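Local coordinates for protein tRNA modification GTPase MnmE (Chlorobium tepidum, PDB 3GEE) that probably hydrolyses GTP at a high intrinsic rate and takes part in adding a carboxymethylaminomethyl group to the wobble uridine of certain tRNAs, at residues R172-S183 against Q209-L220; F346-D354 against T372-L380. All blocks are in the same frame, centred on the assembly; numbering follows the deposited sequence.

Contact 1. Residues R172-S183 against Q209-L220; sequences RLGGLREQLIRS and QIETLRSEVNRL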
loop_
_atom_site.group_PDB
_atom_site.type_symbol
_atom_site.label_atom_id
_atom_site.label_comp_id
_atom_site.label_asym_id
_atom_site.label_seq_id
_atom_site.Cartn_x
_atom_site.Cartn_y
_atom_site.Cartn_z
ATOM N N ARG A 172 -5.672 -8.934 -33.336
ATOM C CA ARG A 172 -5.241 -10.080 -34.149
ATOM C C ARG A 172 -6.267 -11.213 -34.145
ATOM O O ARG A 172 -6.544 -11.807 -35.192
ATOM C CB ARG A 172 -3.869 -10.604 -33.699
ATOM C CG ARG A 172 -2.688 -9.676 -34.010
ATOM C CD ARG A 172 -2.107 -9.897 -35.408
ATOM N NE ARG A 172 -1.174 -11.024 -35.458
ATOM C CZ ARG A 172 -1.469 -12.234 -35.936
ATOM N NH1 ARG A 172 -0.548 -13.193 -35.944
ATOM N NH2 ARG A 172 -2.683 -12.489 -36.412
ATOM N N LEU A 173 -6.833 -11.497 -32.972
ATOM C CA LEU A 173 -7.833 -12.560 -32.830
ATOM C C LEU A 173 -9.169 -12.180 -33.461
ATOM O O LEU A 173 -9.881 -13.044 -33.988
ATOM C CB LEU A 173 -8.014 -12.938 -31.363
ATOM C CG LEU A 173 -6.884 -13.799 -30.795
ATOM C CD1 LEU A 173 -6.534 -13.339 -29.402
ATOM C CD2 LEU A 173 -7.231 -15.284 -30.821
ATOM N N GLY A 174 -9.497 -10.887 -33.404
ATOM C CA GLY A 174 -10.647 -10.334 -34.119
ATOM C C GLY A 174 -10.463 -10.469 -35.623
ATOM O O GLY A 174 -11.425 -10.696 -36.356
ATOM N N GLY A 175 -9.213 -10.344 -36.073
ATOM C CA GLY A 175 -8.851 -10.533 -37.478
ATOM C C GLY A 175 -8.872 -11.986 -37.922
ATOM O O GLY A 175 -8.645 -12.283 -39.097
ATOM N N LEU A 176 -9.131 -12.890 -36.978
ATOM C CA LEU A 176 -9.303 -14.313 -37.273
ATOM C C LEU A 176 -10.781 -14.685 -37.220
ATOM O O LEU A 176 -11.246 -15.520 -38.000
ATOM C CB LEU A 176 -8.503 -15.181 -36.296
ATOM C CG LEU A 176 -6.980 -15.010 -36.240
ATOM C CD1 LEU A 176 -6.407 -15.819 -35.086
ATOM C CD2 LEU A 176 -6.308 -15.392 -37.557
ATOM N N ARG A 177 -11.506 -14.058 -36.294
ATOM C CA ARG A 177 -12.963 -14.153 -36.237
ATOM C C ARG A 177 -13.578 -13.678 -37.557
ATOM O O ARG A 177 -14.697 -14.060 -37.904
ATOM C CB ARG A 177 -13.505 -13.322 -35.071
ATOM C CG ARG A 177 -13.345 -13.983 -33.703
ATOM C CD ARG A 177 -13.663 -13.030 -32.530
ATOM N NE ARG A 177 -15.055 -12.552 -32.438
ATOM C CZ ARG A 177 -16.159 -13.247 -32.739
ATOM N NH1 ARG A 177 -16.097 -14.504 -33.164
ATOM N NH2 ARG A 177 -17.350 -12.671 -32.604
ATOM N N GLU A 178 -12.818 -12.854 -38.278
ATOM C CA GLU A 178 -13.194 -12.322 -39.586
ATOM C C GLU A 178 -13.591 -13.438 -40.557
ATOM O O GLU A 178 -14.750 -13.522 -40.969
ATOM C CB GLU A 178 -12.031 -11.511 -40.165
ATOM C CG GLU A 178 -12.445 -10.301 -40.991
ATOM C CD GLU A 178 -12.712 -9.059 -40.145
ATOM O OE1 GLU A 178 -13.312 -8.101 -40.676
ATOM O OE2 GLU A 178 -12.321 -9.032 -38.956
ATOM N N GLN A 179 -12.628 -14.293 -40.903
ATOM C CA GLN A 179 -12.857 -15.405 -41.829
ATOM C C GLN A 179 -13.774 -16.456 -41.220
ATOM O O GLN A 179 -14.529 -17.115 -41.934
ATOM C CB GLN A 179 -11.537 -16.057 -42.258
ATOM C CG GLN A 179 -10.557 -15.130 -42.976
ATOM C CD GLN A 179 -9.581 -14.440 -42.032
ATOM O OE1 GLN A 179 -9.919 -14.108 -40.894
ATOM N NE2 GLN A 179 -8.361 -14.220 -42.508
ATOM N N LEU A 180 -13.704 -16.605 -39.898
ATOM C CA LEU A 180 -14.568 -17.539 -39.174
ATOM C C LEU A 180 -16.015 -17.045 -39.052
ATOM O O LEU A 180 -16.878 -17.762 -38.546
ATOM C CB LEU A 180 -13.977 -17.885 -37.798
ATOM C CG LEU A 180 -12.765 -18.828 -37.778
ATOM C CD1 LEU A 180 -12.177 -18.905 -36.377
ATOM C CD2 LEU A 180 -13.107 -20.226 -38.298
ATOM N N ILE A 181 -16.268 -15.818 -39.505
ATOM C CA ILE A 181 -17.630 -15.349 -39.754
ATOM C C ILE A 181 -17.892 -15.461 -41.258
ATOM O O ILE A 181 -18.956 -15.918 -41.682
ATOM C CB ILE A 181 -17.852 -13.891 -39.247
ATOM C CG1 ILE A 181 -17.832 -13.825 -37.709
ATOM C CG2 ILE A 181 -19.150 -13.292 -39.811
ATOM C CD1 ILE A 181 -19.070 -14.382 -37.002
ATOM N N ARG A 182 -16.894 -15.062 -42.048
ATOM C CA ARG A 182 -16.971 -15.069 -43.508
ATOM C C ARG A 182 -17.194 -16.470 -44.078
ATOM O O ARG A 182 -18.200 -16.717 -44.742
ATOM C CB ARG A 182 -15.702 -14.451 -44.106
ATOM C CG ARG A 182 -15.682 -14.350 -45.631
ATOM C CD ARG A 182 -14.366 -13.770 -46.142
ATOM N NE ARG A 182 -14.215 -12.349 -45.817
ATOM C CZ ARG A 182 -13.514 -11.870 -44.790
ATOM N NH1 ARG A 182 -12.877 -12.691 -43.963
ATOM N NH2 ARG A 182 -13.449 -10.560 -44.589
ATOM N N SER A 183 -16.258 -17.375 -43.811
ATOM C CA SER A 183 -16.302 -18.724 -44.371
ATOM C C SER A 183 -17.307 -19.635 -43.663
ATOM O O SER A 183 -17.763 -20.624 -44.241
ATOM C CB SER A 183 -14.906 -19.352 -44.362
ATOM O OG SER A 183 -13.995 -18.567 -45.112
ATOM N N GLN A 209 -8.782 -20.106 -47.915
ATOM C CA GLN A 209 -9.187 -19.330 -46.742
ATOM C C GLN A 209 -8.730 -20.018 -45.454
ATOM O O GLN A 209 -8.213 -19.363 -44.551
ATOM C CB GLN A 209 -10.706 -19.121 -46.723
ATOM C CG GLN A 209 -11.214 -17.999 -47.628
ATOM C CD GLN A 209 -11.198 -16.631 -46.958
ATOM O OE1 GLN A 209 -11.508 -16.498 -45.772
ATOM N NE2 GLN A 209 -10.849 -15.605 -47.725
ATOM N N ILE A 210 -8.911 -21.339 -45.393
ATOM C CA ILE A 210 -8.548 -22.146 -44.223
ATOM C C ILE A 210 -7.029 -22.281 -44.056
ATOM O O ILE A 210 -6.514 -22.149 -42.945
ATOM C CB ILE A 210 -9.224 -23.558 -44.262
ATOM C CG1 ILE A 210 -10.759 -23.445 -44.270
ATOM C CG2 ILE A 210 -8.737 -24.454 -43.113
ATOM C CD1 ILE A 210 -11.382 -22.790 -43.032
ATOM N N GLU A 211 -6.324 -22.537 -45.158
ATOM C CA GLU A 211 -4.867 -22.720 -45.136
ATOM C C GLU A 211 -4.114 -21.491 -44.627
ATOM O O GLU A 211 -3.104 -21.620 -43.933
ATOM C CB GLU A 211 -4.342 -23.133 -46.514
ATOM C CG GLU A 211 -4.521 -24.614 -46.827
ATOM C CD GLU A 211 -3.904 -25.027 -48.154
ATOM O OE1 GLU A 211 -4.582 -25.735 -48.930
ATOM O OE2 GLU A 211 -2.743 -24.646 -48.423
ATOM N N THR A 212 -4.610 -20.307 -44.978
ATOM C CA THR A 212 -4.034 -19.050 -44.503
ATOM C C THR A 212 -4.550 -18.730 -43.097
ATOM O O THR A 212 -3.896 -18.017 -42.330
ATOM C CB THR A 212 -4.343 -17.881 -45.470
ATOM O OG1 THR A 212 -4.297 -18.348 -46.824
ATOM C CG2 THR A 212 -3.334 -16.747 -45.296
ATOM N N LEU A 213 -5.721 -19.274 -42.767
ATOM C CA LEU A 213 -6.353 -19.071 -41.463
ATOM C C LEU A 213 -5.702 -19.942 -40.387
ATOM O O LEU A 213 -5.458 -19.477 -39.272
ATOM C CB LEU A 213 -7.860 -19.358 -41.559
ATOM C CG LEU A 213 -8.911 -18.726 -40.632
ATOM C CD1 LEU A 213 -9.199 -19.601 -39.422
ATOM C CD2 LEU A 213 -8.566 -17.300 -40.209
ATOM N N ARG A 214 -5.414 -21.196 -40.733
ATOM C CA ARG A 214 -4.812 -22.147 -39.799
ATOM C C ARG A 214 -3.343 -21.823 -39.524
ATOM O O ARG A 214 -2.864 -22.004 -38.403
ATOM C CB ARG A 214 -4.959 -23.583 -40.317
ATOM C CG ARG A 214 -5.153 -24.626 -39.220
ATOM C CD ARG A 214 -3.872 -25.358 -38.857
ATOM N NE ARG A 214 -3.635 -26.501 -39.737
ATOM C CZ ARG A 214 -2.764 -27.479 -39.494
ATOM N NH1 ARG A 214 -2.627 -28.473 -40.362
ATOM N NH2 ARG A 214 -2.031 -27.470 -38.385
ATOM N N SER A 215 -2.643 -21.340 -40.549
ATOM C CA SER A 215 -1.240 -20.944 -40.423
ATOM C C SER A 215 -1.085 -19.680 -39.580
ATOM O O SER A 215 -0.054 -19.479 -38.936
ATOM C CB SER A 215 -0.607 -20.741 -41.800
ATOM O OG SER A 215 -1.293 -19.743 -42.535
ATOM N N GLU A 216 -2.115 -18.836 -39.598
ATOM C CA GLU A 216 -2.178 -17.648 -38.748
ATOM C C GLU A 216 -2.352 -18.019 -37.277
ATOM O O GLU A 216 -1.803 -17.356 -36.395
ATOM C CB GLU A 216 -3.315 -16.729 -39.198
ATOM C CG GLU A 216 -2.897 -15.634 -40.176
ATOM C CD GLU A 216 -2.439 -14.353 -39.488
ATOM O OE1 GLU A 216 -2.524 -13.281 -40.126
ATOM O OE2 GLU A 216 -1.997 -14.406 -38.317
ATOM N N VAL A 217 -3.123 -19.076 -37.029
ATOM C CA VAL A 217 -3.303 -19.626 -35.685
ATOM C C VAL A 217 -2.015 -20.301 -35.214
ATOM O O VAL A 217 -1.648 -20.202 -34.041
ATOM C CB VAL A 217 -4.491 -20.623 -35.633
ATOM C CG1 VAL A 217 -4.550 -21.349 -34.292
ATOM C CG2 VAL A 217 -5.801 -19.900 -35.893
ATOM N N ASN A 218 -1.332 -20.975 -36.138
ATOM C CA ASN A 218 -0.063 -21.634 -35.834
ATOM C C ASN A 218 1.069 -20.680 -35.475
ATOM O O ASN A 218 1.915 -21.010 -34.645
ATOM C CB ASN A 218 0.357 -22.589 -36.957
ATOM C CG ASN A 218 -0.059 -24.027 -36.683
ATOM O OD1 ASN A 218 0.786 -24.908 -36.517
ATOM N ND2 ASN A 218 -1.366 -24.268 -36.619
ATOM N N ARG A 219 1.082 -19.497 -36.090
ATOM C CA ARG A 219 2.040 -18.455 -35.718
ATOM C C ARG A 219 1.879 -18.105 -34.235
ATOM O O ARG A 219 2.866 -17.881 -33.530
ATOM C CB ARG A 219 1.872 -17.207 -36.595
ATOM C CG ARG A 219 2.816 -16.061 -36.227
ATOM C CD ARG A 219 2.560 -14.789 -37.032
ATOM N NE ARG A 219 3.405 -14.703 -38.225
ATOM C CZ ARG A 219 3.752 -13.565 -38.827
ATOM N NH1 ARG A 219 3.338 -12.397 -38.348
ATOM N NH2 ARG A 219 4.524 -13.595 -39.908
ATOM N N LEU A 220 0.629 -18.086 -33.775
ATOM C CA LEU A 220 0.306 -17.766 -32.388
ATOM C C LEU A 220 0.663 -18.897 -31.424
ATOM O O LEU A 220 1.404 -18.670 -30.467
ATOM C CB LEU A 220 -1.167 -17.365 -32.241
ATOM C CG LEU A 220 -1.665 -16.138 -33.014
ATOM C CD1 LEU A 220 -3.171 -16.013 -32.876
ATOM C CD2 LEU A 220 -0.982 -14.851 -32.565
#

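Contact 2. Residues F346-D354 against T372-L380; sequences FLTVANKLD and TEVIGISAL. With GDP (guanosine-5'-diphosphate), chain B.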
loop_
_atom_site.group_PDB
_atom_site.type_symbol
_atom_site.label_atom_id
_atom_site.label_comp_id
_atom_site.label_asym_id
_atom_site.label_seq_id
_atom_site.Cartn_x
_atom_site.Cartn_y
_atom_site.Cartn_z
ATOM N N PHE A 346 18.978 -29.475 -19.432
ATOM C CA PHE A 346 19.677 -30.122 -18.335
ATOM C C PHE A 346 21.003 -29.444 -18.041
ATOM O O PHE A 346 21.687 -28.968 -18.946
ATOM C CB PHE A 346 19.881 -31.608 -18.604
ATOM C CG PHE A 346 19.855 -32.434 -17.362
ATOM C CD1 PHE A 346 20.993 -32.570 -16.575
ATOM C CD2 PHE A 346 18.680 -33.046 -16.953
ATOM C CE1 PHE A 346 20.965 -33.316 -15.413
ATOM C CE2 PHE A 346 18.643 -33.800 -15.794
ATOM C CZ PHE A 346 19.787 -33.935 -15.020
ATOM N N LEU A 347 21.355 -29.405 -16.761
ATOM C CA LEU A 347 22.538 -28.702 -16.308
ATOM C C LEU A 347 23.021 -29.357 -15.020
ATOM O O LEU A 347 22.332 -29.306 -13.996
ATOM C CB LEU A 347 22.188 -27.228 -16.074
ATOM C CG LEU A 347 23.120 -26.104 -16.532
ATOM C CD1 LEU A 347 24.325 -25.983 -15.616
ATOM C CD2 LEU A 347 23.542 -26.276 -17.998
ATOM N N THR A 348 24.193 -29.991 -15.082
ATOM C CA THR A 348 24.750 -30.699 -13.926
ATOM C C THR A 348 25.590 -29.756 -13.085
ATOM O O THR A 348 26.574 -29.183 -13.560
ATOM C CB THR A 348 25.588 -31.925 -14.340
ATOM O OG1 THR A 348 24.793 -32.779 -15.166
ATOM C CG2 THR A 348 26.057 -32.711 -13.113
ATOM N N VAL A 349 25.186 -29.607 -11.831
ATOM C CA VAL A 349 25.822 -28.665 -10.928
ATOM C C VAL A 349 26.590 -29.417 -9.846
ATOM O O VAL A 349 26.006 -29.950 -8.894
ATOM C CB VAL A 349 24.790 -27.707 -10.300
ATOM C CG1 VAL A 349 25.494 -26.561 -9.614
ATOM C CG2 VAL A 349 23.836 -27.176 -11.361
ATOM N N ALA A 350 27.907 -29.462 -10.017
ATOM C CA ALA A 350 28.794 -30.132 -9.078
ATOM C C ALA A 350 29.094 -29.205 -7.906
ATOM O O ALA A 350 29.809 -28.213 -8.056
ATOM C CB ALA A 350 30.074 -30.561 -9.778
ATOM N N ASN A 351 28.529 -29.529 -6.745
ATOM C CA ASN A 351 28.635 -28.679 -5.559
ATOM C C ASN A 351 29.820 -29.040 -4.657
ATOM O O ASN A 351 30.428 -30.101 -4.808
ATOM C CB ASN A 351 27.324 -28.714 -4.765
ATOM C CG ASN A 351 27.189 -27.548 -3.798
ATOM O OD1 ASN A 351 27.780 -26.485 -3.995
ATOM N ND2 ASN A 351 26.406 -27.745 -2.744
ATOM N N LYS A 352 30.139 -28.144 -3.721
ATOM C CA LYS A 352 31.212 -28.343 -2.741
ATOM C C LYS A 352 32.603 -28.307 -3.388
ATOM O O LYS A 352 33.483 -29.101 -3.052
ATOM C CB LYS A 352 30.997 -29.631 -1.927
ATOM C CG LYS A 352 29.700 -29.661 -1.127
ATOM C CD LYS A 352 29.693 -30.812 -0.132
ATOM C CE LYS A 352 28.486 -30.751 0.799
ATOM N NZ LYS A 352 27.215 -31.134 0.122
ATOM N N LEU A 353 32.782 -27.369 -4.314
ATOM C CA LEU A 353 34.048 -27.169 -5.020
ATOM C C LEU A 353 35.114 -26.516 -4.131
ATOM O O LEU A 353 36.310 -26.595 -4.426
ATOM C CB LEU A 353 33.814 -26.329 -6.285
ATOM C CG LEU A 353 34.987 -25.826 -7.138
ATOM C CD1 LEU A 353 35.595 -26.944 -7.974
ATOM C CD2 LEU A 353 34.539 -24.676 -8.029
ATOM N N ASP A 354 34.678 -25.881 -3.046
ATOM C CA ASP A 354 35.589 -25.177 -2.139
ATOM C C ASP A 354 36.611 -26.096 -1.459
ATOM O O ASP A 354 37.712 -25.657 -1.123
ATOM C CB ASP A 354 34.814 -24.339 -1.110
ATOM C CG ASP A 354 33.714 -25.124 -0.416
ATOM O OD1 ASP A 354 34.025 -25.913 0.501
ATOM O OD2 ASP A 354 32.532 -24.936 -0.780
ATOM N N THR A 372 26.053 -34.753 -20.067
ATOM C CA THR A 372 25.470 -33.463 -19.735
ATOM C C THR A 372 26.584 -32.427 -19.616
ATOM O O THR A 372 27.767 -32.777 -19.678
ATOM C CB THR A 372 24.718 -33.521 -18.397
ATOM O OG1 THR A 372 25.659 -33.684 -17.327
ATOM C CG2 THR A 372 23.717 -34.671 -18.383
ATOM N N GLU A 373 26.207 -31.160 -19.450
ATOM C CA GLU A 373 27.173 -30.118 -19.138
ATOM C C GLU A 373 27.303 -29.912 -17.633
ATOM O O GLU A 373 26.302 -29.795 -16.916
ATOM C CB GLU A 373 26.824 -28.804 -19.829
ATOM C CG GLU A 373 27.685 -28.514 -21.050
ATOM C CD GLU A 373 27.883 -27.025 -21.289
ATOM O OE1 GLU A 373 26.892 -26.271 -21.193
ATOM O OE2 GLU A 373 29.031 -26.612 -21.575
ATOM N N VAL A 374 28.550 -29.860 -17.168
ATOM C CA VAL A 374 28.851 -29.775 -15.739
ATOM C C VAL A 374 29.434 -28.413 -15.369
ATOM O O VAL A 374 30.240 -27.847 -16.114
ATOM C CB VAL A 374 29.809 -30.917 -15.297
ATOM C CG1 VAL A 374 30.150 -30.812 -13.821
ATOM C CG2 VAL A 374 29.189 -32.271 -15.587
ATOM N N ILE A 375 29.007 -27.892 -14.220
ATOM C CA ILE A 375 29.549 -26.650 -13.676
ATOM C C ILE A 375 29.963 -26.821 -12.216
ATOM O O ILE A 375 29.195 -27.330 -11.394
ATOM C CB ILE A 375 28.560 -25.470 -13.837
ATOM C CG1 ILE A 375 28.486 -25.058 -15.308
ATOM C CG2 ILE A 375 28.992 -24.266 -12.991
ATOM C CD1 ILE A 375 27.297 -24.211 -15.653
ATOM N N GLY A 376 31.191 -26.400 -11.918
ATOM C CA GLY A 376 31.717 -26.400 -10.560
ATOM C C GLY A 376 31.115 -25.286 -9.727
ATOM O O GLY A 376 31.128 -24.117 -10.128
ATOM N N ILE A 377 30.594 -25.656 -8.560
ATOM C CA ILE A 377 29.882 -24.731 -7.686
ATOM C C ILE A 377 30.263 -24.915 -6.224
ATOM O O ILE A 377 30.382 -26.040 -5.734
ATOM C CB ILE A 377 28.337 -24.867 -7.867
ATOM C CG1 ILE A 377 27.867 -24.088 -9.101
ATOM C CG2 ILE A 377 27.561 -24.426 -6.622
ATOM C CD1 ILE A 377 28.246 -22.619 -9.107
ATOM N N SER A 378 30.485 -23.791 -5.549
ATOM C CA SER A 378 30.517 -23.750 -4.099
ATOM C C SER A 378 29.304 -22.944 -3.656
ATOM O O SER A 378 29.330 -21.714 -3.664
ATOM C CB SER A 378 31.808 -23.108 -3.591
ATOM O OG SER A 378 31.749 -22.913 -2.190
ATOM N N ALA A 379 28.236 -23.649 -3.291
ATOM C CA ALA A 379 26.980 -23.014 -2.882
ATOM C C ALA A 379 27.102 -22.254 -1.560
ATOM O O ALA A 379 26.325 -21.336 -1.291
ATOM C CB ALA A 379 25.863 -24.047 -2.805
ATOM N N LEU A 380 28.078 -22.643 -0.743
ATOM C CA LEU A 380 28.318 -21.993 0.539
ATOM C C LEU A 380 29.107 -20.697 0.349
ATOM O O LEU A 380 28.685 -19.634 0.807
ATOM C CB LEU A 380 29.053 -22.945 1.489
ATOM C CG LEU A 380 28.944 -22.754 3.006
ATOM C CD1 LEU A 380 27.532 -23.039 3.509
ATOM C CD2 LEU A 380 29.945 -23.657 3.707
HETATM P PB GDP B . 19.911 -30.297 0.951
HETATM O O1B GDP B . 18.948 -29.210 0.539
HETATM O O2B GDP B . 19.864 -31.437 -0.036
HETATM O O3B GDP B . 19.549 -30.795 2.329
HETATM O O3A GDP B . 21.400 -29.702 0.981
HETATM P PA GDP B . 21.767 -28.470 1.945
HETATM O O1A GDP B . 21.753 -27.181 1.170
HETATM O O2A GDP B . 20.821 -28.402 3.122
HETATM O "O5'" GDP B . 23.266 -28.803 2.422
HETATM C "C5'" GDP B . 23.503 -29.847 3.365
HETATM C "C4'" GDP B . 24.806 -29.569 4.099
HETATM O "O4'" GDP B . 25.879 -29.452 3.159
HETATM C "C3'" GDP B . 24.733 -28.265 4.877
HETATM O "O3'" GDP B . 24.733 -28.540 6.282
HETATM C "C2'" GDP B . 25.941 -27.448 4.438
HETATM O "O2'" GDP B . 26.784 -27.100 5.543
HETATM C "C1'" GDP B . 26.707 -28.324 3.456
HETATM N N9 GDP B . 27.021 -27.575 2.213
HETATM C C8 GDP B . 26.134 -27.210 1.269
HETATM N N7 GDP B . 26.740 -26.539 0.257
HETATM C C5 GDP B . 28.050 -26.468 0.546
HETATM C C6 GDP B . 29.259 -25.897 -0.103
HETATM O O6 GDP B . 29.189 -25.298 -1.197
HETATM N N1 GDP B . 30.435 -26.036 0.528
HETATM C C2 GDP B . 30.550 -26.674 1.712
HETATM N N2 GDP B . 31.780 -26.767 2.274
HETATM N N3 GDP B . 29.484 -27.223 2.360
HETATM C C4 GDP B . 28.233 -27.153 1.837
#

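Contact 1. Residues R172-S183 against Q209-L220
The guanidinium of Arg172 has Leu220 CD2 over one face and the carboxylate oxygen Glu216 OE2 at its edge, near its plane. Both terminal nitrogens turn to that one oxygen, NH2 at 2.8 Å and NH1 at 3.0 Å from Glu216 OE2; the bent angles at hydrogen make each hydrogen bond of this salt bridge weak. NH1 and NH2 thus share OE2 as a fork, and the guanidinium and carboxylate planes are 56° apart. Bends at chi2 and chi3 curl the arginine round to reach it. Arg219 brings its CD obliquely to Arg172 NH1.

Next to the ion pair the contact is apolar. Leu176 is a knob in a hole formed by Leu213, Glu216, Val217 and Leu220: its CD2 lies 3.7 Å from Glu216 CB, while CD1 meets Leu220 CD1 tip to tip at 3.9 Å. Leu213, with CG swung away from its backbone N (chi1 -154°), splits its methyls, CD1 against Leu180 CG at 4.0 Å and CD2 against the side chain of Gln179. At the far end Gln209 OE1 comes 3.3 Å from Gln179 CG and approaches Ser183 OG.

The helices run antiparallel, with short-segment axes about 11 Å apart, and belong to the helical domain. Helix 412-432 packs on Leu213, and helix 441-456 on the neighbouring Leu173, placing the pair within a helical bundle. Glu216 takes part in both the apolar packing and the ion pair, its CB lying on Leu176 while its carboxylate probably offsets the charge of Arg172, whose NH1 lies 4.6 Å from the like-charged Arg219 NH1; leucine packing and one ion pair together join these helices.

Contact 2. Residues F346-D354 against T372-L380
Strands 346-351 and 374-376 run parallel, Thr348, Val349 and Ala350 bridging to Val374, Ile375 and Gly376, and the ladder runs on to Ile377 N on Ala350 O at 2.7 Å, beyond which Leu353 N bonds Ile377 O. On one face Leu347 CD1 meets Ile375 CD1 and Val349 CG1 meets Ile377 CG1, each pair at 3.5 Å, with helix 385-392 touching both isoleucines. Ala350 CB and Val374 CG1 touch on the other face, where helix 360-370 covers Val374. That helix links the strands in a beta-alpha-beta unit at the sheet edge of the G domain, and the strand ends carry the guanine-recognition elements of a GTPase, the NKxD sequence Asn351-Asp354 and the following SAL loop.

Asp354 grips the guanine of GDP with both oxygens, OD2 taking N1 at 2.7 Å (173°) and OD1 taking N2 at 3.0 Å. OD2 also accepts from Ser378 OG through its anti lone pair, which probably helps fix the carboxylate's rotation. Leu380 N donates to GDP O6 at 2.9 Å. Lys352 lays its aliphatic chain along the base and sugar, while NZ bonds Asn243 O. With CG anti to the backbone N (chi1 -162°), Asn351 brings OD1 to Ala379 N in its carbonyl plane at 3.0 Å, and ND2 holds Ala244 O of the phosphate-binding loop; an alanine here would probably leave both backbone groups without these mates and let the two loops shift.

Contact 1 closes before contact 2 opens along the chain, so the two lie in series, their centres 48 Å apart and their nearest atoms about 23 Å apart. No secondary-structure element is common to both. Residues 172-183 and 209-220 pair helices of the helical domain, away from the annotated sites, whereas 346-354 and 372-380 pair the last two strands of the six-stranded G-domain sheet, at its nucleotide pocket. Helix 203-232, which carries the second half of contact 1, runs on almost directly into strand 234-239 of that sheet. The G domain is thus inserted in the helical domain's sequence, and helices 412-432 and 441-456 afterwards return to the bundle.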